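Local coordinates for ribosome-inactivating protein 3 (Zea mays, PDB 2PQG) that belongs to the plant ribosome-inactivating proteins, a family of compact mixed alpha/beta folds named for their ability to disable ribosomes, at residues Thr31-Ile36 / Glu229-Pro234; Glu49-Thr54 / Ala66-Asn71; Val75-Pro80 / Asn133-Lys138. All coordinates share one frame; numbering follows the deposited sequence.

How the contacts relate
Three contacts of very different span illustrate how short- and long-range closures shape one fold. From the N terminus, the loop after helix 15-27 opens contact 1 at residues 31-36, and this contact closes only at 229-234, near the end of helix 220-232. Within that wide loop, contact 2 pairs strand 51-57 with strand 62-68 and closes a hairpin. Contact 3 then follows in series, tying the end of strand 74-78 to the end of helix 125-135. Contacts 2 and 3 share the sheet: Ala66 O and Val75 N lie 2.8 Å apart, a probable hydrogen bond. Contacts 1 and 3 fall on opposite sides of the chain's centre, their own centres about 39 Å apart.

Contact 1 (Thr31-Ile36 / Glu229-Pro234); sequences TDHKGI and EWADHP
His33 is the first residue of loop 31-36 to reach the last turn of helix 220-232. CD2 of the His33 ring comes obliquely to within 4.4 Å of Ala231 CB, and the same ring also meets that of Phe228. From His33 to Ile36 the chain makes a type II beta turn, closed by the bond from Ile36 N to His33 O at 3.2 Å. Lys34 takes part through its backbone: its carbonyl O lies 3.7 Å from Ala231 CB, whereas its ammonium end points off from the helix. Gly35, at a positive phi of 87°, brings bare backbone against the helix, its CA 4.1 Å from Ala231 CA and its O 3.6 Å from that same CA. Ile36, buried, closes the patch. With chi1 at -58°, CG1 of Ile36 sits beside the backbone N, where it touches Ala231 CB at 3.7 Å. On the helix side, Trp230 turns its indole elsewhere and bonds through NE1 to Ala236 O. One methyl group thus meets a ring, a carbonyl and an aliphatic branch in turn, and the join appears to rest on van der Waals fit, since neither a salt bridge nor a hydrogen bond links the two segments.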
ATOM      1  N   THR A  31      11.089  -7.955  15.760  1.00 32.77           N
ATOM      2  CA  THR A  31      11.898  -8.903  16.517  1.00 36.39           C
ATOM      3  C   THR A  31      12.877  -9.599  15.599  1.00 38.10           C
ATOM      4  O   THR A  31      12.674  -9.649  14.388  1.00 39.44           O
ATOM      5  CB  THR A  31      11.036  -9.990  17.228  1.00 37.74           C
ATOM      6  OG1 THR A  31      10.266 -10.723  16.261  1.00 41.99           O
ATOM      7  CG2 THR A  31      10.106  -9.350  18.251  1.00 36.36           C
ATOM      8  N   ASP A  32      13.948 -10.127  16.175  1.00 41.38           N
ATOM      9  CA  ASP A  32      14.943 -10.835  15.394  1.00 42.62           C
ATOM     10  C   ASP A  32      14.747 -12.330  15.623  1.00 43.00           C
ATOM     11  O   ASP A  32      14.984 -12.828  16.719  1.00 42.13           O
ATOM     12  CB  ASP A  32      16.350 -10.403  15.813  1.00 43.76           C
ATOM     13  CG  ASP A  32      17.436 -11.028  14.951  1.00 52.26           C
ATOM     14  OD1 ASP A  32      18.628 -10.717  15.163  1.00 56.78           O
ATOM     15  OD2 ASP A  32      17.101 -11.836  14.058  1.00 57.25           O
ATOM     16  N   HIS A  33      14.283 -13.033  14.592  1.00 45.89           N
ATOM     17  CA  HIS A  33      14.067 -14.475  14.674  1.00 50.05           C
ATOM     18  C   HIS A  33      15.284 -15.160  14.053  1.00 50.46           C
ATOM     19  O   HIS A  33      15.743 -14.766  12.977  1.00 51.16           O
ATOM     20  CB  HIS A  33      12.809 -14.872  13.899  1.00 55.24           C
ATOM     21  CG  HIS A  33      12.253 -16.216  14.277  1.00 64.83           C
ATOM     22  ND1 HIS A  33      11.249 -16.369  15.204  1.00 69.02           N
ATOM     23  CD2 HIS A  33      12.548 -17.461  13.828  1.00 68.50           C
ATOM     24  CE1 HIS A  33      10.941 -17.655  15.312  1.00 69.68           C
ATOM     25  NE2 HIS A  33      11.713 -18.335  14.488  1.00 69.34           N
ATOM     26  N   LYS A  34      15.808 -16.177  14.733  1.00 50.80           N
ATOM     27  CA  LYS A  34      16.971 -16.910  14.240  1.00 50.00           C
ATOM     28  C   LYS A  34      16.601 -17.632  12.942  1.00 47.62           C
ATOM     29  O   LYS A  34      15.539 -18.254  12.852  1.00 47.79           O
ATOM     30  CB  LYS A  34      17.432 -17.926  15.295  1.00 55.40           C
ATOM     31  CG  LYS A  34      18.705 -18.684  14.932  1.00 61.67           C
ATOM     32  CD  LYS A  34      18.794 -20.024  15.661  1.00 66.74           C
ATOM     33  CE  LYS A  34      19.437 -19.905  17.034  1.00 69.22           C
ATOM     34  NZ  LYS A  34      18.728 -18.946  17.921  1.00 71.37           N
ATOM     35  N   GLY A  35      17.465 -17.543  11.936  1.00 43.20           N
ATOM     36  CA  GLY A  35      17.183 -18.209  10.676  1.00 39.70           C
ATOM     37  C   GLY A  35      16.358 -17.385   9.709  1.00 38.93           C
ATOM     38  O   GLY A  35      16.115 -17.806   8.580  1.00 42.98           O
ATOM     39  N   ILE A  36      15.925 -16.210  10.150  1.00 36.60           N
ATOM     40  CA  ILE A  36      15.129 -15.317   9.319  1.00 34.13           C
ATOM     41  C   ILE A  36      15.881 -13.992   9.150  1.00 34.74           C
ATOM     42  O   ILE A  36      15.952 -13.187  10.081  1.00 32.49           O
ATOM     43  CB  ILE A  36      13.740 -15.049   9.963  1.00 29.16           C
ATOM     44  CG1 ILE A  36      13.007 -16.374  10.178  1.00 25.86           C
ATOM     45  CG2 ILE A  36      12.902 -14.153   9.065  1.00 29.86           C
ATOM     46  CD1 ILE A  36      11.579 -16.231  10.702  1.00 18.34           C
ATOM     47  N   GLU A 229       9.564 -21.236   7.510  1.00 42.41           N
ATOM     48  CA  GLU A 229       9.867 -22.628   7.201  1.00 41.40           C
ATOM     49  C   GLU A 229      11.358 -22.801   6.913  1.00 39.95           C
ATOM     50  O   GLU A 229      11.949 -23.817   7.276  1.00 39.18           O
ATOM     51  CB  GLU A 229       9.067 -23.110   5.989  1.00 41.42           C
ATOM     52  CG  GLU A 229       9.513 -24.484   5.496  1.00 48.03           C
ATOM     53  CD  GLU A 229       8.663 -25.032   4.365  1.00 53.64           C
ATOM     54  OE1 GLU A 229       9.073 -26.056   3.771  1.00 57.49           O
ATOM     55  OE2 GLU A 229       7.591 -24.452   4.072  1.00 51.72           O
ATOM     56  N   TRP A 230      11.953 -21.809   6.249  1.00 40.01           N
ATOM     57  CA  TRP A 230      13.369 -21.862   5.913  1.00 40.45           C
ATOM     58  C   TRP A 230      14.233 -21.611   7.132  1.00 43.02           C
ATOM     59  O   TRP A 230      15.436 -21.893   7.128  1.00 44.49           O
ATOM     60  CB  TRP A 230      13.700 -20.875   4.783  1.00 41.17           C
ATOM     61  CG  TRP A 230      13.449 -21.451   3.418  1.00 41.35           C
ATOM     62  CD1 TRP A 230      13.692 -22.731   3.006  1.00 40.58           C
ATOM     63  CD2 TRP A 230      12.941 -20.753   2.277  1.00 41.27           C
ATOM     64  NE1 TRP A 230      13.367 -22.873   1.676  1.00 40.30           N
ATOM     65  CE2 TRP A 230      12.902 -21.675   1.204  1.00 39.48           C
ATOM     66  CE3 TRP A 230      12.518 -19.438   2.055  1.00 38.31           C
ATOM     67  CZ2 TRP A 230      12.456 -21.323  -0.070  1.00 35.17           C
ATOM     68  CZ3 TRP A 230      12.073 -19.089   0.783  1.00 40.36           C
ATOM     69  CH2 TRP A 230      12.046 -20.032  -0.261  1.00 36.72           C
ATOM     70  N   ALA A 231      13.620 -21.062   8.175  1.00 44.43           N
ATOM     71  CA  ALA A 231      14.318 -20.834   9.437  1.00 48.24           C
ATOM     72  C   ALA A 231      14.559 -22.240  10.041  1.00 50.88           C
ATOM     73  O   ALA A 231      15.610 -22.510  10.625  1.00 50.05           O
ATOM     74  CB  ALA A 231      13.450 -20.026  10.386  1.00 46.87           C
ATOM     75  N   ASP A 232      13.575 -23.131   9.910  1.00 52.76           N
ATOM     76  CA  ASP A 232      13.683 -24.483  10.455  1.00 55.39           C
ATOM     77  C   ASP A 232      14.451 -25.434   9.532  1.00 55.32           C
ATOM     78  O   ASP A 232      15.328 -26.159   9.994  1.00 57.87           O
ATOM     79  CB  ASP A 232      12.288 -25.061  10.734  1.00 58.00           C
ATOM     80  CG  ASP A 232      11.621 -24.437  11.953  1.00 62.32           C
ATOM     81  OD1 ASP A 232      10.452 -24.777  12.236  1.00 64.01           O
ATOM     82  OD2 ASP A 232      12.271 -23.614  12.634  1.00 62.88           O
ATOM     83  N   HIS A 233      14.129 -25.427   8.243  1.00 52.75           N
ATOM     84  CA  HIS A 233      14.758 -26.279   7.280  1.00 49.98           C
ATOM     85  C   HIS A 233      15.180 -25.455   6.077  1.00 44.92           C
ATOM     86  O   HIS A 233      14.444 -25.319   5.084  1.00 39.54           O
ATOM     87  CB  HIS A 233      13.783 -27.397   6.857  1.00 54.07           C
ATOM     88  CG  HIS A 233      13.112 -28.054   8.020  1.00 59.96           C
ATOM     89  ND1 HIS A 233      11.853 -27.697   8.456  1.00 63.65           N
ATOM     90  CD2 HIS A 233      13.529 -29.039   8.852  1.00 64.96           C
ATOM     91  CE1 HIS A 233      11.518 -28.443   9.494  1.00 67.21           C
ATOM     92  NE2 HIS A 233      12.518 -29.266   9.754  1.00 69.88           N
ATOM     93  N   PRO A 234      16.391 -24.897   6.141  1.00 43.29           N
ATOM     94  CA  PRO A 234      16.924 -24.027   5.100  1.00 45.29           C
ATOM     95  C   PRO A 234      17.207 -24.634   3.731  1.00 45.89           C
ATOM     96  O   PRO A 234      17.556 -23.907   2.800  1.00 47.07           O
ATOM     97  CB  PRO A 234      18.172 -23.459   5.726  1.00 43.34           C
ATOM     98  CG  PRO A 234      18.682 -24.596   6.539  1.00 43.67           C
ATOM     99  CD  PRO A 234      17.441 -25.283   7.099  1.00 41.81           C
TER

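Contact 2 (Glu49-Thr54 / Ala66-Asn71); sequences ELWLYT and AIRMDN
Leu52 and Ile67 face each other at the tight centre of this contact, joined by two backbone hydrogen bonds. Leu52 N gives to Ile67 O at 2.8 Å in a nearly straight bond (165° at the hydrogen), and Ile67 N returns one to Leu52 O at 2.9 Å. Their beta carbons, Leu52 CB and Ile67 CB, stand 4.3 Å apart on one face of the sheet, where Leu52 also packs on Val22 and Val26 of helix 15-27. Beyond them the Ile67 and Thr54 side chains cross obliquely, CD1 beside OG1, a buried hydroxyl with no polar partner in the model. Met69 extends the packing: its N is held by Leu50 O at 3.0 Å, with the donor tilted out of the carbonyl plane, and the CB atoms of Leu50 and Met69 meet at 3.8 Å. The sulfur end then bends away from the pair, and the side chain reaches Val26.

Such a ladder is that of an antiparallel beta hairpin, here strands 51-57 and 62-68 of the six-stranded mixed sheet of the ribosome-inactivating protein fold; the short segments run at 148°.

The opposite face, bearing Trp51, Tyr53, Ala66 and Arg68, is looser and partly open to solvent. The indole of Trp51 lies across the neighbouring strand, CZ3 to Ala66 CB at 4.0 Å, with Ala66 O at the ring edge. Arg68, its chain bent at chi3 (59°), curls to grip Asp70 side-on: NE gives an almost straight bond to OD1 at 2.9 Å, taken on that oxygen's syn lone pair, and NH2 meets OD2 at 2.8 Å, somewhat out of the carboxylate plane. Two bonds, one to each oxygen, hold carboxylate and guanidinium against rotation, and NH2 has a second acceptor in Lys45 O.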
ATOM      1  N   GLU A  49      -2.557  -2.731  17.122  1.00 38.36           N
ATOM      2  CA  GLU A  49      -2.027  -2.291  18.395  1.00 39.10           C
ATOM      3  C   GLU A  49      -0.924  -1.250  18.356  1.00 37.94           C
ATOM      4  O   GLU A  49      -0.636  -0.598  19.366  1.00 41.79           O
ATOM      5  CB  GLU A  49      -1.622  -3.547  19.173  1.00 41.17           C
ATOM      6  N   LEU A  50      -0.270  -1.162  17.206  1.00 35.40           N
ATOM      7  CA  LEU A  50       0.691  -0.101  16.971  1.00 34.97           C
ATOM      8  C   LEU A  50       0.392   0.423  15.561  1.00 31.82           C
ATOM      9  O   LEU A  50       0.175  -0.340  14.612  1.00 31.70           O
ATOM     10  CB  LEU A  50       2.164  -0.533  17.069  1.00 36.62           C
ATOM     11  CG  LEU A  50       2.619  -0.841  18.489  1.00 40.58           C
ATOM     12  CD1 LEU A  50       3.606  -2.000  18.436  1.00 42.04           C
ATOM     13  CD2 LEU A  50       3.233   0.390  19.137  1.00 41.85           C
ATOM     14  N   TRP A  51       0.356   1.742  15.433  1.00 28.74           N
ATOM     15  CA  TRP A  51       0.060   2.386  14.160  1.00 24.81           C
ATOM     16  C   TRP A  51       1.183   3.220  13.580  1.00 22.95           C
ATOM     17  O   TRP A  51       1.849   3.970  14.310  1.00 23.93           O
ATOM     18  CB  TRP A  51      -1.161   3.285  14.299  1.00 21.39           C
ATOM     19  CG  TRP A  51      -2.463   2.563  14.520  1.00 22.33           C
ATOM     20  CD1 TRP A  51      -2.979   2.136  15.702  1.00 22.34           C
ATOM     21  CD2 TRP A  51      -3.396   2.164  13.507  1.00 23.49           C
ATOM     22  NE1 TRP A  51      -4.179   1.493  15.492  1.00 22.08           N
ATOM     23  CE2 TRP A  51      -4.455   1.494  14.152  1.00 20.65           C
ATOM     24  CE3 TRP A  51      -3.433   2.304  12.112  1.00 24.92           C
ATOM     25  CZ2 TRP A  51      -5.539   0.964  13.454  1.00 18.46           C
ATOM     26  CZ3 TRP A  51      -4.515   1.774  11.420  1.00 24.00           C
ATOM     27  CH2 TRP A  51      -5.552   1.111  12.096  1.00 18.62           C
ATOM     28  N   LEU A  52       1.426   3.053  12.280  1.00 21.94           N
ATOM     29  CA  LEU A  52       2.407   3.877  11.584  1.00 20.57           C
ATOM     30  C   LEU A  52       1.579   4.916  10.803  1.00 19.87           C
ATOM     31  O   LEU A  52       0.675   4.574  10.030  1.00 18.31           O
ATOM     32  CB  LEU A  52       3.265   3.084  10.588  1.00 19.18           C
ATOM     33  CG  LEU A  52       3.911   3.917   9.468  1.00 22.19           C
ATOM     34  CD1 LEU A  52       4.776   5.023  10.048  1.00 22.66           C
ATOM     35  CD2 LEU A  52       4.736   2.996   8.580  1.00 20.48           C
ATOM     36  N   TYR A  53       1.865   6.190  11.039  1.00 22.72           N
ATOM     37  CA  TYR A  53       1.184   7.291  10.360  1.00 26.67           C
ATOM     38  C   TYR A  53       2.152   7.991   9.423  1.00 28.38           C
ATOM     39  O   TYR A  53       3.151   8.564   9.864  1.00 28.37           O
ATOM     40  CB  TYR A  53       0.685   8.333  11.352  1.00 31.23           C
ATOM     41  CG  TYR A  53      -0.654   8.025  11.951  1.00 37.30           C
ATOM     42  CD1 TYR A  53      -0.910   6.784  12.522  1.00 39.60           C
ATOM     43  CD2 TYR A  53      -1.666   8.984  11.966  1.00 40.70           C
ATOM     44  CE1 TYR A  53      -2.145   6.500  13.102  1.00 42.65           C
ATOM     45  CE2 TYR A  53      -2.909   8.712  12.543  1.00 44.13           C
ATOM     46  CZ  TYR A  53      -3.140   7.467  13.109  1.00 42.15           C
ATOM     47  OH  TYR A  53      -4.359   7.181  13.677  1.00 40.03           O
ATOM     48  N   THR A  54       1.870   7.940   8.127  1.00 26.81           N
ATOM     49  CA  THR A  54       2.735   8.608   7.180  1.00 24.03           C
ATOM     50  C   THR A  54       1.983   9.764   6.555  1.00 21.97           C
ATOM     51  O   THR A  54       0.918   9.594   5.969  1.00 17.55           O
ATOM     52  CB  THR A  54       3.260   7.631   6.089  1.00 24.15           C
ATOM     53  OG1 THR A  54       2.167   7.064   5.359  1.00 28.22           O
ATOM     54  CG2 THR A  54       4.048   6.512   6.737  1.00 22.13           C
ATOM     55  N   ALA A  66      -3.140   5.930   7.541  1.00 19.59           N
ATOM     56  CA  ALA A  66      -3.189   5.127   8.765  1.00 20.42           C
ATOM     57  C   ALA A  66      -2.791   3.690   8.436  1.00 21.33           C
ATOM     58  O   ALA A  66      -3.573   2.941   7.843  1.00 24.66           O
ATOM     59  CB  ALA A  66      -4.597   5.152   9.358  1.00 19.69           C
ATOM     60  N   ILE A  67      -1.584   3.300   8.835  1.00 17.38           N
ATOM     61  CA  ILE A  67      -1.084   1.964   8.543  1.00 18.33           C
ATOM     62  C   ILE A  67      -0.865   1.068   9.762  1.00 20.22           C
ATOM     63  O   ILE A  67      -0.228   1.468  10.728  1.00 22.44           O
ATOM     64  CB  ILE A  67       0.245   2.051   7.765  1.00 14.44           C
ATOM     65  CG1 ILE A  67       0.017   2.762   6.431  1.00 15.54           C
ATOM     66  CG2 ILE A  67       0.820   0.669   7.543  1.00 10.60           C
ATOM     67  CD1 ILE A  67       1.298   3.205   5.747  1.00 12.38           C
ATOM     68  N   ARG A  68      -1.390  -0.154   9.702  1.00 21.47           N
ATOM     69  CA  ARG A  68      -1.215  -1.109  10.794  1.00 25.22           C
ATOM     70  C   ARG A  68       0.247  -1.516  10.818  1.00 27.59           C
ATOM     71  O   ARG A  68       0.833  -1.791   9.776  1.00 29.62           O
ATOM     72  CB  ARG A  68      -2.039  -2.379  10.563  1.00 23.43           C
ATOM     73  CG  ARG A  68      -3.527  -2.189  10.448  1.00 19.24           C
ATOM     74  CD  ARG A  68      -4.196  -3.513  10.099  1.00 23.04           C
ATOM     75  NE  ARG A  68      -3.933  -4.558  11.087  1.00 25.34           N
ATOM     76  CZ  ARG A  68      -4.881  -5.236  11.726  1.00 24.83           C
ATOM     77  NH1 ARG A  68      -6.161  -4.977  11.480  1.00 22.93           N
ATOM     78  NH2 ARG A  68      -4.552  -6.172  12.610  1.00 25.07           N
ATOM     79  N   MET A  69       0.837  -1.565  12.002  1.00 31.77           N
ATOM     80  CA  MET A  69       2.231  -1.969  12.117  1.00 36.03           C
ATOM     81  C   MET A  69       2.384  -3.474  11.947  1.00 36.83           C
ATOM     82  O   MET A  69       3.386  -3.936  11.404  1.00 39.31           O
ATOM     83  CB  MET A  69       2.787  -1.554  13.476  1.00 37.60           C
ATOM     84  CG  MET A  69       3.507  -0.240  13.446  1.00 44.02           C
ATOM     85  SD  MET A  69       5.127  -0.492  12.719  1.00 51.10           S
ATOM     86  CE  MET A  69       6.050  -0.761  14.198  1.00 50.78           C
ATOM     87  N   ASP A  70       1.388  -4.240  12.389  1.00 37.06           N
ATOM     88  CA  ASP A  70       1.481  -5.688  12.289  1.00 37.72           C
ATOM     89  C   ASP A  70       1.571  -6.266  10.868  1.00 36.81           C
ATOM     90  O   ASP A  70       2.360  -7.178  10.629  1.00 39.19           O
ATOM     91  CB  ASP A  70       0.354  -6.375  13.092  1.00 38.81           C
ATOM     92  CG  ASP A  70      -1.025  -5.812  12.803  1.00 36.51           C
ATOM     93  OD1 ASP A  70      -1.223  -5.228  11.720  1.00 32.09           O
ATOM     94  OD2 ASP A  70      -1.917  -5.975  13.665  1.00 38.54           O
ATOM     95  N   ASN A  71       0.791  -5.755   9.920  1.00 34.72           N
ATOM     96  CA  ASN A  71       0.880  -6.287   8.560  1.00 31.08           C
ATOM     97  C   ASN A  71       1.311  -5.231   7.542  1.00 29.37           C
ATOM     98  O   ASN A  71       1.372  -5.501   6.343  1.00 27.98           O
ATOM     99  CB  ASN A  71      -0.450  -6.912   8.128  1.00 29.94           C
ATOM    100  CG  ASN A  71      -1.573  -5.906   8.059  1.00 33.76           C
ATOM    101  OD1 ASN A  71      -1.341  -4.704   7.907  1.00 36.68           O
ATOM    102  ND2 ASN A  71      -2.804  -6.392   8.153  1.00 34.56           N
TER

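Contact 3 (Val75-Pro80 / Asn133-Lys138); sequences VGFRTP and NDLAKK
Phe77 meets Leu135 and Lys138 where the C-terminal end of strand 74-78, an inner strand of the mixed sheet of the ribosome-inactivating protein fold, comes up to the C-terminal part of helix 125-135 and the type I beta turn from Leu135 to Lys138.

Apolar packing forms one part of the join. With chi1 at 70°, CG of Phe77 lies between the backbone N and the carbonyl carbon, and the ring reaches Leu135 and Lys138. Phe77 CZ lies 4.1 Å from Leu135 CD2, the two side chains crossing at about a right angle. The ring is met at its edge, near its plane, by Lys138 CB, 3.9 Å from Phe77 CZ. Further along, Pro80 CD sits 3.9 Å from Ala136 CB. Trp85 of strand 84-86 also packs here, with its ring plane at about 20° to that of Phe77 and in a cation-pi interaction with Lys138.

Polar links lead to neighbours or stay within one segment. Thr79 OG1 accepts from Val83 N, while its CG2 methyl lies beside Leu135 O, and Lys138 N bonds to Leu135 O to hold the turn.

Carbon-to-carbonyl contacts make up the remainder. Leu135 O is approached by Phe77 CE1 at 3.6 Å and by Thr79 CG2 at 3.7 Å. The shortest approach between the two segments is Ala136 O to Pro80 CD, 3.2 Å.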
ATOM      1  N   VAL A  75      -5.207   1.229   6.313  1.00 18.84           N
ATOM      2  CA  VAL A  75      -6.563   1.027   6.815  1.00 16.92           C
ATOM      3  C   VAL A  75      -7.435   2.193   6.372  1.00 18.61           C
ATOM      4  O   VAL A  75      -8.610   2.016   6.048  1.00 19.74           O
ATOM      5  CB  VAL A  75      -6.605   0.947   8.352  1.00 14.65           C
ATOM      6  CG1 VAL A  75      -8.016   0.631   8.817  1.00 13.81           C
ATOM      7  CG2 VAL A  75      -5.634  -0.109   8.843  1.00 19.09           C
ATOM      8  N   GLY A  76      -6.852   3.387   6.355  1.00 18.36           N
ATOM      9  CA  GLY A  76      -7.592   4.567   5.948  1.00 17.11           C
ATOM     10  C   GLY A  76      -6.686   5.771   5.817  1.00 16.88           C
ATOM     11  O   GLY A  76      -5.476   5.668   6.020  1.00 18.67           O
ATOM     12  N   PHE A  77      -7.271   6.916   5.489  1.00 18.03           N
ATOM     13  CA  PHE A  77      -6.508   8.150   5.338  1.00 19.34           C
ATOM     14  C   PHE A  77      -7.306   9.363   5.826  1.00 20.30           C
ATOM     15  O   PHE A  77      -8.541   9.363   5.805  1.00 20.50           O
ATOM     16  CB  PHE A  77      -6.094   8.331   3.872  1.00 19.59           C
ATOM     17  CG  PHE A  77      -7.239   8.648   2.943  1.00 22.11           C
ATOM     18  CD1 PHE A  77      -7.553   9.965   2.627  1.00 21.12           C
ATOM     19  CD2 PHE A  77      -7.983   7.629   2.357  1.00 20.44           C
ATOM     20  CE1 PHE A  77      -8.591  10.263   1.746  1.00 18.95           C
ATOM     21  CE2 PHE A  77      -9.026   7.920   1.475  1.00 20.18           C
ATOM     22  CZ  PHE A  77      -9.325   9.241   1.167  1.00 17.65           C
ATOM     23  N   ARG A  78      -6.586  10.394   6.262  1.00 18.69           N
ATOM     24  CA  ARG A  78      -7.191  11.614   6.777  1.00 19.04           C
ATOM     25  C   ARG A  78      -6.990  12.808   5.829  1.00 18.57           C
ATOM     26  O   ARG A  78      -5.888  13.046   5.334  1.00 18.41           O
ATOM     27  CB  ARG A  78      -6.585  11.911   8.153  1.00 22.23           C
ATOM     28  CG  ARG A  78      -7.118  13.150   8.859  1.00 25.68           C
ATOM     29  CD  ARG A  78      -6.348  13.409  10.158  1.00 27.74           C
ATOM     30  NE  ARG A  78      -6.729  14.677  10.776  1.00 33.34           N
ATOM     31  CZ  ARG A  78      -6.421  15.877  10.287  1.00 33.06           C
ATOM     32  NH1 ARG A  78      -5.716  15.984   9.166  1.00 33.36           N
ATOM     33  NH2 ARG A  78      -6.841  16.974  10.908  1.00 28.80           N
ATOM     34  N   THR A  79      -8.060  13.551   5.572  1.00 18.27           N
ATOM     35  CA  THR A  79      -7.977  14.720   4.694  1.00 19.52           C
ATOM     36  C   THR A  79      -7.511  15.960   5.467  1.00 22.00           C
ATOM     37  O   THR A  79      -7.411  15.939   6.693  1.00 23.51           O
ATOM     38  CB  THR A  79      -9.343  15.072   4.084  1.00 16.44           C
ATOM     39  OG1 THR A  79     -10.276  15.328   5.138  1.00 18.89           O
ATOM     40  CG2 THR A  79      -9.853  13.958   3.207  1.00 16.70           C
ATOM     41  N   PRO A  80      -7.209  17.057   4.753  1.00 22.88           N
ATOM     42  CA  PRO A  80      -6.768  18.272   5.438  1.00 23.22           C
ATOM     43  C   PRO A  80      -7.876  18.801   6.340  1.00 23.26           C
ATOM     44  O   PRO A  80      -7.603  19.465   7.336  1.00 29.22           O
ATOM     45  CB  PRO A  80      -6.480  19.231   4.292  1.00 23.79           C
ATOM     46  CG  PRO A  80      -6.031  18.333   3.216  1.00 28.38           C
ATOM     47  CD  PRO A  80      -7.014  17.185   3.300  1.00 26.84           C
ATOM     48  N   ASN A 133      -2.921  15.051  -3.874  1.00 22.46           N
ATOM     49  CA  ASN A 133      -3.718  16.237  -4.148  1.00 25.89           C
ATOM     50  C   ASN A 133      -5.167  15.872  -4.425  1.00 26.78           C
ATOM     51  O   ASN A 133      -6.081  16.598  -4.038  1.00 30.41           O
ATOM     52  CB  ASN A 133      -3.109  17.018  -5.319  1.00 25.52           C
ATOM     53  CG  ASN A 133      -1.831  17.745  -4.926  1.00 28.07           C
ATOM     54  OD1 ASN A 133      -1.013  18.092  -5.778  1.00 28.36           O
ATOM     55  ND2 ASN A 133      -1.658  17.984  -3.624  1.00 28.98           N
ATOM     56  N   ASP A 134      -5.365  14.733  -5.076  1.00 29.62           N
ATOM     57  CA  ASP A 134      -6.696  14.245  -5.412  1.00 30.22           C
ATOM     58  C   ASP A 134      -7.433  13.786  -4.156  1.00 29.62           C
ATOM     59  O   ASP A 134      -8.552  14.228  -3.889  1.00 31.64           O
ATOM     60  CB  ASP A 134      -6.584  13.066  -6.381  1.00 35.18           C
ATOM     61  CG  ASP A 134      -7.839  12.858  -7.204  1.00 39.12           C
ATOM     62  OD1 ASP A 134      -8.952  12.934  -6.646  1.00 43.85           O
ATOM     63  OD2 ASP A 134      -7.706  12.607  -8.419  1.00 44.80           O
ATOM     64  N   LEU A 135      -6.801  12.895  -3.392  1.00 25.22           N
ATOM     65  CA  LEU A 135      -7.402  12.359  -2.171  1.00 22.30           C
ATOM     66  C   LEU A 135      -7.583  13.402  -1.067  1.00 20.18           C
ATOM     67  O   LEU A 135      -8.439  13.249  -0.188  1.00 16.71           O
ATOM     68  CB  LEU A 135      -6.574  11.172  -1.656  1.00 17.96           C
ATOM     69  CG  LEU A 135      -6.601   9.948  -2.577  1.00 13.40           C
ATOM     70  CD1 LEU A 135      -5.640   8.893  -2.050  1.00 15.92           C
ATOM     71  CD2 LEU A 135      -8.031   9.394  -2.675  1.00  4.78           C
ATOM     72  N   ALA A 136      -6.779  14.460  -1.110  1.00 20.77           N
ATOM     73  CA  ALA A 136      -6.886  15.526  -0.119  1.00 23.95           C
ATOM     74  C   ALA A 136      -8.252  16.168  -0.277  1.00 25.72           C
ATOM     75  O   ALA A 136      -8.718  16.870   0.612  1.00 29.47           O
ATOM     76  CB  ALA A 136      -5.801  16.565  -0.334  1.00 20.03           C
ATOM     77  N   LYS A 137      -8.883  15.925  -1.423  1.00 29.37           N
ATOM     78  CA  LYS A 137     -10.205  16.472  -1.707  1.00 32.04           C
ATOM     79  C   LYS A 137     -11.299  15.414  -1.703  1.00 33.06           C
ATOM     80  O   LYS A 137     -12.403  15.701  -2.164  1.00 34.82           O
ATOM     81  CB  LYS A 137     -10.246  17.147  -3.074  1.00 31.89           C
ATOM     82  CG  LYS A 137      -9.000  17.876  -3.455  1.00 35.76           C
ATOM     83  CD  LYS A 137      -9.291  18.831  -4.586  1.00 42.46           C
ATOM     84  CE  LYS A 137      -8.079  19.686  -4.887  1.00 44.23           C
ATOM     85  NZ  LYS A 137      -8.481  21.065  -5.274  1.00 46.11           N
ATOM     86  N   LYS A 138     -11.015  14.207  -1.205  1.00 33.42           N
ATOM     87  CA  LYS A 138     -12.044  13.171  -1.194  1.00 36.11           C
ATOM     88  C   LYS A 138     -13.350  13.805  -0.773  1.00 40.66           C
ATOM     89  O   LYS A 138     -13.469  14.405   0.295  1.00 40.28           O
ATOM     90  CB  LYS A 138     -11.724  12.025  -0.238  1.00 35.73           C
ATOM     91  CG  LYS A 138     -12.852  10.996  -0.169  1.00 32.93           C
ATOM     92  CD  LYS A 138     -12.761   9.965  -1.272  1.00 33.61           C
ATOM     93  CE  LYS A 138     -14.141   9.462  -1.661  1.00 34.26           C
ATOM     94  NZ  LYS A 138     -14.991   9.142  -0.484  1.00 31.13           N
TER